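Local structure of putative trimethylamine methyltransferase (Rhizobium meliloti, 4YYC) at residues W119-R122 with R126-Q129; T135-V140 with D412-M417. The protein probably transfers methyl groups as a member of the trimethylamine methyltransferase family. All coordinates share one frame; numbering follows the deposited sequence.

Contact 1: residues W119-R122 with R126-Q129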
loop_
_atom_site.group_PDB
_atom_site.type_symbol
_atom_site.label_atom_id
_atom_site.label_comp_id
_atom_site.label_asym_id
_atom_site.label_seq_id
_atom_site.Cartn_x
_atom_site.Cartn_y
_atom_site.Cartn_z
ATOM N N TRP A 119 23.400 -8.752 -12.484
ATOM C CA TRP A 119 24.246 -8.256 -11.406
ATOM C C TRP A 119 24.827 -9.477 -10.731
ATOM O O TRP A 119 24.140 -10.238 -10.074
ATOM C CB TRP A 119 23.414 -7.447 -10.427
ATOM C CG TRP A 119 24.127 -6.718 -9.374
ATOM C CD1 TRP A 119 25.485 -6.597 -9.156
ATOM C CD2 TRP A 119 23.489 -5.955 -8.374
ATOM N NE1 TRP A 119 25.699 -5.785 -8.058
ATOM C CE2 TRP A 119 24.486 -5.369 -7.577
ATOM C CE3 TRP A 119 22.148 -5.695 -8.077
ATOM C CZ2 TRP A 119 24.175 -4.538 -6.505
ATOM C CZ3 TRP A 119 21.850 -4.876 -7.023
ATOM C CH2 TRP A 119 22.841 -4.308 -6.253
ATOM N N HIS A 120 26.112 -9.731 -11.010
ATOM C CA HIS A 120 26.743 -10.951 -10.556
ATOM C C HIS A 120 27.142 -10.837 -9.093
ATOM O O HIS A 120 27.628 -9.788 -8.655
ATOM C CB HIS A 120 27.961 -11.277 -11.401
ATOM C CG HIS A 120 27.598 -11.631 -12.817
ATOM N ND1 HIS A 120 27.502 -12.932 -13.259
ATOM C CD2 HIS A 120 27.232 -10.854 -13.862
ATOM C CE1 HIS A 120 27.111 -12.937 -14.520
ATOM N NE2 HIS A 120 26.931 -11.691 -14.909
ATOM N N ALA A 121 26.979 -11.924 -8.378
ATOM C CA ALA A 121 27.372 -12.026 -6.964
ATOM C C ALA A 121 28.530 -12.980 -6.857
ATOM O O ALA A 121 28.693 -13.889 -7.674
ATOM C CB ALA A 121 26.195 -12.546 -6.143
ATOM N N ARG A 122 29.310 -12.851 -5.801
ATOM C CA ARG A 122 30.465 -13.720 -5.651
ATOM C C ARG A 122 30.044 -15.175 -5.429
ATOM O O ARG A 122 30.777 -16.067 -5.783
ATOM C CB ARG A 122 31.384 -13.220 -4.549
ATOM C CG ARG A 122 30.834 -13.365 -3.133
ATOM C CD ARG A 122 31.822 -12.774 -2.148
ATOM N NE ARG A 122 31.577 -13.032 -0.733
ATOM C CZ ARG A 122 31.889 -14.145 -0.093
ATOM N NH1 ARG A 122 32.442 -15.174 -0.728
ATOM N NH2 ARG A 122 31.683 -14.247 1.220
ATOM N N ARG A 126 23.395 -16.251 -6.013
ATOM C CA ARG A 126 22.814 -14.990 -5.584
ATOM C C ARG A 126 22.818 -13.944 -6.683
ATOM O O ARG A 126 22.503 -12.801 -6.445
ATOM C CB ARG A 126 23.491 -14.477 -4.332
ATOM C CG ARG A 126 23.529 -15.554 -3.259
ATOM C CD ARG A 126 23.091 -15.031 -1.946
ATOM N NE ARG A 126 23.203 -15.978 -0.834
ATOM C CZ ARG A 126 22.389 -16.996 -0.594
ATOM N NH1 ARG A 126 21.387 -17.304 -1.420
ATOM N NH2 ARG A 126 22.587 -17.721 0.502
ATOM N N ASN A 127 23.178 -14.330 -7.911
ATOM C CA ASN A 127 23.102 -13.389 -9.032
ATOM C C ASN A 127 21.680 -12.843 -9.136
ATOM O O ASN A 127 20.730 -13.572 -8.852
ATOM C CB ASN A 127 23.429 -14.073 -10.364
ATOM C CG ASN A 127 24.900 -14.425 -10.529
ATOM O OD1 ASN A 127 25.766 -14.108 -9.699
ATOM N ND2 ASN A 127 25.190 -15.148 -11.622
ATOM N N ALA A 128 21.539 -11.588 -9.563
ATOM C CA ALA A 128 20.218 -10.934 -9.666
ATOM C C ALA A 128 20.046 -10.330 -11.027
ATOM O O ALA A 128 20.941 -9.674 -11.521
ATOM C CB ALA A 128 20.071 -9.855 -8.627
ATOM N N GLN A 129 18.903 -10.537 -11.632
ATOM C CA GLN A 129 18.576 -9.870 -12.870
ATOM C C GLN A 129 18.191 -8.445 -12.582
ATOM O O GLN A 129 17.319 -8.221 -11.754
ATOM C CB GLN A 129 17.434 -10.566 -13.643
ATOM C CG GLN A 129 17.063 -9.829 -14.933
ATOM C CD GLN A 129 15.988 -10.531 -15.729
ATOM O OE1 GLN A 129 16.221 -11.674 -16.143
ATOM N NE2 GLN A 129 14.814 -9.865 -16.003
HETATM O O HOH W 1 28.196 -15.548 -12.262
#

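Contact 2: residues T135-V140 with D412-M417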
loop_
_atom_site.group_PDB
_atom_site.type_symbol
_atom_site.label_atom_id
_atom_site.label_comp_id
_atom_site.label_asym_id
_atom_site.label_seq_id
_atom_site.Cartn_x
_atom_site.Cartn_y
_atom_site.Cartn_z
ATOM N N THR A 135 12.547 -7.916 -9.859
ATOM C CA THR A 135 12.605 -6.907 -8.779
ATOM C C THR A 135 13.652 -7.356 -7.784
ATOM O O THR A 135 13.649 -8.498 -7.331
ATOM C CB THR A 135 11.227 -6.709 -8.108
ATOM O OG1 THR A 135 10.331 -6.112 -9.043
ATOM C CG2 THR A 135 11.318 -5.796 -6.881
ATOM N N VAL A 136 14.575 -6.423 -7.467
ATOM C CA VAL A 136 15.699 -6.687 -6.590
ATOM C C VAL A 136 15.671 -5.648 -5.463
ATOM O O VAL A 136 15.785 -4.453 -5.706
ATOM C CB VAL A 136 17.014 -6.542 -7.394
ATOM C CG1 VAL A 136 18.232 -6.683 -6.513
ATOM C CG2 VAL A 136 17.051 -7.571 -8.523
ATOM N N PHE A 137 15.614 -6.127 -4.220
ATOM C CA PHE A 137 15.582 -5.279 -3.039
ATOM C C PHE A 137 16.991 -5.102 -2.477
ATOM O O PHE A 137 17.732 -6.087 -2.285
ATOM C CB PHE A 137 14.723 -5.878 -1.951
ATOM C CG PHE A 137 13.262 -5.950 -2.284
ATOM C CD1 PHE A 137 12.617 -4.907 -2.890
ATOM C CD2 PHE A 137 12.512 -7.080 -1.913
ATOM C CE1 PHE A 137 11.233 -4.981 -3.144
ATOM C CE2 PHE A 137 11.146 -7.147 -2.158
ATOM C CZ PHE A 137 10.511 -6.107 -2.778
ATOM N N ALA A 138 17.319 -3.865 -2.090
ATOM C CA ALA A 138 18.581 -3.527 -1.431
ATOM C C ALA A 138 18.321 -2.692 -0.200
ATOM O O ALA A 138 17.279 -2.009 -0.117
ATOM C CB ALA A 138 19.494 -2.736 -2.325
ATOM N N PRO A 139 19.244 -2.697 0.755
ATOM C CA PRO A 139 19.011 -1.883 1.968
ATOM C C PRO A 139 19.042 -0.373 1.800
ATOM O O PRO A 139 19.410 0.187 0.754
ATOM C CB PRO A 139 20.127 -2.335 2.925
ATOM C CG PRO A 139 20.665 -3.618 2.349
ATOM C CD PRO A 139 20.415 -3.563 0.887
ATOM N N VAL A 140 18.591 0.278 2.863
ATOM C CA VAL A 140 18.904 1.687 3.133
ATOM C C VAL A 140 20.315 2.073 2.700
ATOM O O VAL A 140 21.265 1.316 2.883
ATOM C CB VAL A 140 18.648 2.016 4.603
ATOM C CG1 VAL A 140 19.525 1.170 5.524
ATOM C CG2 VAL A 140 18.762 3.518 4.886
ATOM N N ASP A 412 10.425 -7.874 6.633
ATOM C CA ASP A 412 9.253 -8.735 6.729
ATOM C C ASP A 412 8.232 -8.368 5.639
ATOM O O ASP A 412 7.729 -9.246 4.900
ATOM C CB ASP A 412 8.700 -8.628 8.149
ATOM C CG ASP A 412 7.521 -9.485 8.396
ATOM O OD1 ASP A 412 7.412 -10.586 7.784
ATOM O OD2 ASP A 412 6.676 -9.072 9.234
ATOM N N GLN A 413 8.003 -7.071 5.465
ATOM C CA GLN A 413 7.163 -6.593 4.389
ATOM C C GLN A 413 7.713 -7.016 3.043
ATOM O O GLN A 413 6.953 -7.363 2.115
ATOM C CB GLN A 413 6.924 -5.072 4.477
ATOM C CG GLN A 413 6.158 -4.660 5.715
ATOM C CD GLN A 413 4.729 -5.229 5.735
ATOM O OE1 GLN A 413 3.980 -5.067 4.765
ATOM N NE2 GLN A 413 4.376 -5.911 6.805
ATOM N N LEU A 414 9.033 -6.976 2.891
ATOM C CA LEU A 414 9.613 -7.392 1.617
ATOM C C LEU A 414 9.258 -8.833 1.291
ATOM O O LEU A 414 9.072 -9.169 0.114
ATOM C CB LEU A 414 11.131 -7.181 1.580
ATOM C CG LEU A 414 11.626 -5.752 1.823
ATOM C CD1 LEU A 414 13.145 -5.793 1.792
ATOM C CD2 LEU A 414 11.071 -4.757 0.812
ATOM N N GLY A 415 9.253 -9.715 2.298
ATOM C CA GLY A 415 8.831 -11.109 2.056
ATOM C C GLY A 415 7.387 -11.187 1.554
ATOM O O GLY A 415 7.075 -12.025 0.685
HETATM N N MSE A 416 6.537 -10.288 2.046
HETATM C CA MSE A 416 5.128 -10.259 1.605
HETATM C C MSE A 416 5.090 -9.812 0.168
HETATM O O MSE A 416 4.350 -10.372 -0.633
HETATM C CB MSE A 416 4.309 -9.338 2.485
HETATM C CG MSE A 416 4.152 -10.040 3.805
HETATM SE SE MSE A 416 3.025 -8.832 4.905
HETATM C CE MSE A 416 3.852 -9.484 6.608
HETATM N N MSE A 417 5.886 -8.827 -0.189
HETATM C CA MSE A 417 5.924 -8.348 -1.565
HETATM C C MSE A 417 6.438 -9.427 -2.517
HETATM O O MSE A 417 5.912 -9.619 -3.611
HETATM C CB MSE A 417 6.811 -7.111 -1.743
HETATM C CG MSE A 417 6.389 -5.915 -0.902
HETATM SE SE MSE A 417 4.581 -5.223 -1.278
HETATM C CE MSE A 417 4.067 -4.513 0.525
#

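Contact 1: residues W119-R122 with R126-Q129
Trp119 and Ala128 face each other as an antiparallel hydrogen-bonded pair, their CA atoms 5.1 Å apart. Trp119 N donates a hydrogen bond to Ala128 O at 2.8 Å, and Ala128 N donates one to Trp119 O at 3.0 Å. Beyond this pair the strands give way to loop, and a side chain takes over the bonding: the amide oxygen OD1 of Asn127 accepts the backbone N-H of Ala121 at 2.8 Å, in a nearly straight bond whose donor lies 30° out of the carbonyl plane. Asn127 CG stands beside its own backbone N, with chi1 at -72°, and from there the amide reaches across to the facing chain. The whole is the closing end of a beta hairpin, in which strands 116-119 and 128-131 form a two-stranded antiparallel sheet. The other arm of the amide, ND2, donates to a water that also bonds His120 ND1 at 2.9 Å, in the plane of the imidazole; ring and amide planes are 70° apart. With an alanine here instead of the asparagine, the N-H of Ala121 is likely to lose its acceptor and the water its amide donor. On the turn side, Ala121 CB rests 3.8 Å from Arg126 CB, while the guanidinium of Arg126 leads away to a salt bridge with Asp205. The Trp119 indole likewise turns from the hairpin, meeting the ring of Phe388.

Contact 2: residues T135-V140 with D412-M417
Phe137 of strand 134-137 faces Leu414 on one turn of helix 404-420, the two CA atoms 7.9 Å apart and no hydrogen bond joining the backbones. The space is bridged by side chains. Leu414 sets its methyl CD2 squarely over one face of the Phe137 ring, 3.7 Å from the centroid and only 4° off the ring normal, a CH-pi contact with the methyl over the middle of the ring. Leu414 CG lies beside its backbone N (chi1 -58°), a turn that helps to place CD2 there. Separately, Leu414 CB touches Phe137 CE2 at 3.7 Å. One turn further along the helix, the selenomethionine Met417 comes at the ring edge instead, its CB 4.0 Å from Phe137 CZ, while the rest of its bent chain leads away. The aromatic ring is thus met on a face and at its rim by residues three apart on one helix. His175 also meets the Phe137 ring, at a shallow angle between planes. Strand 134-137 runs between strands 44-45 and 388-389, and both Ile44 and Val389 touch Phe137. On the helical side, Leu378 of helix 368-383 packs against Leu414 and Met417, and Asn376 of the second subunit touches Met417.

In the fold
Followed from the N terminus, the chain first closes contact 1, a local hairpin in which only three residues separate the two segments. It then runs through strand 128-131 directly into strand 134-137, where contact 2 opens; that contact closes some 270 residues later, on helix 404-420. The two therefore stand in series, neither nested nor crossed, and differ as short-range and long-range closures do. Their centres lie 16 Å apart, yet they meet at Val136, whose CG2 is 3.8 Å from Ala128 CB and whose CG1 approaches the Trp119 indole. Together they tie the two-stranded hairpin, through strand 134-137, to a helix beside the second subunit.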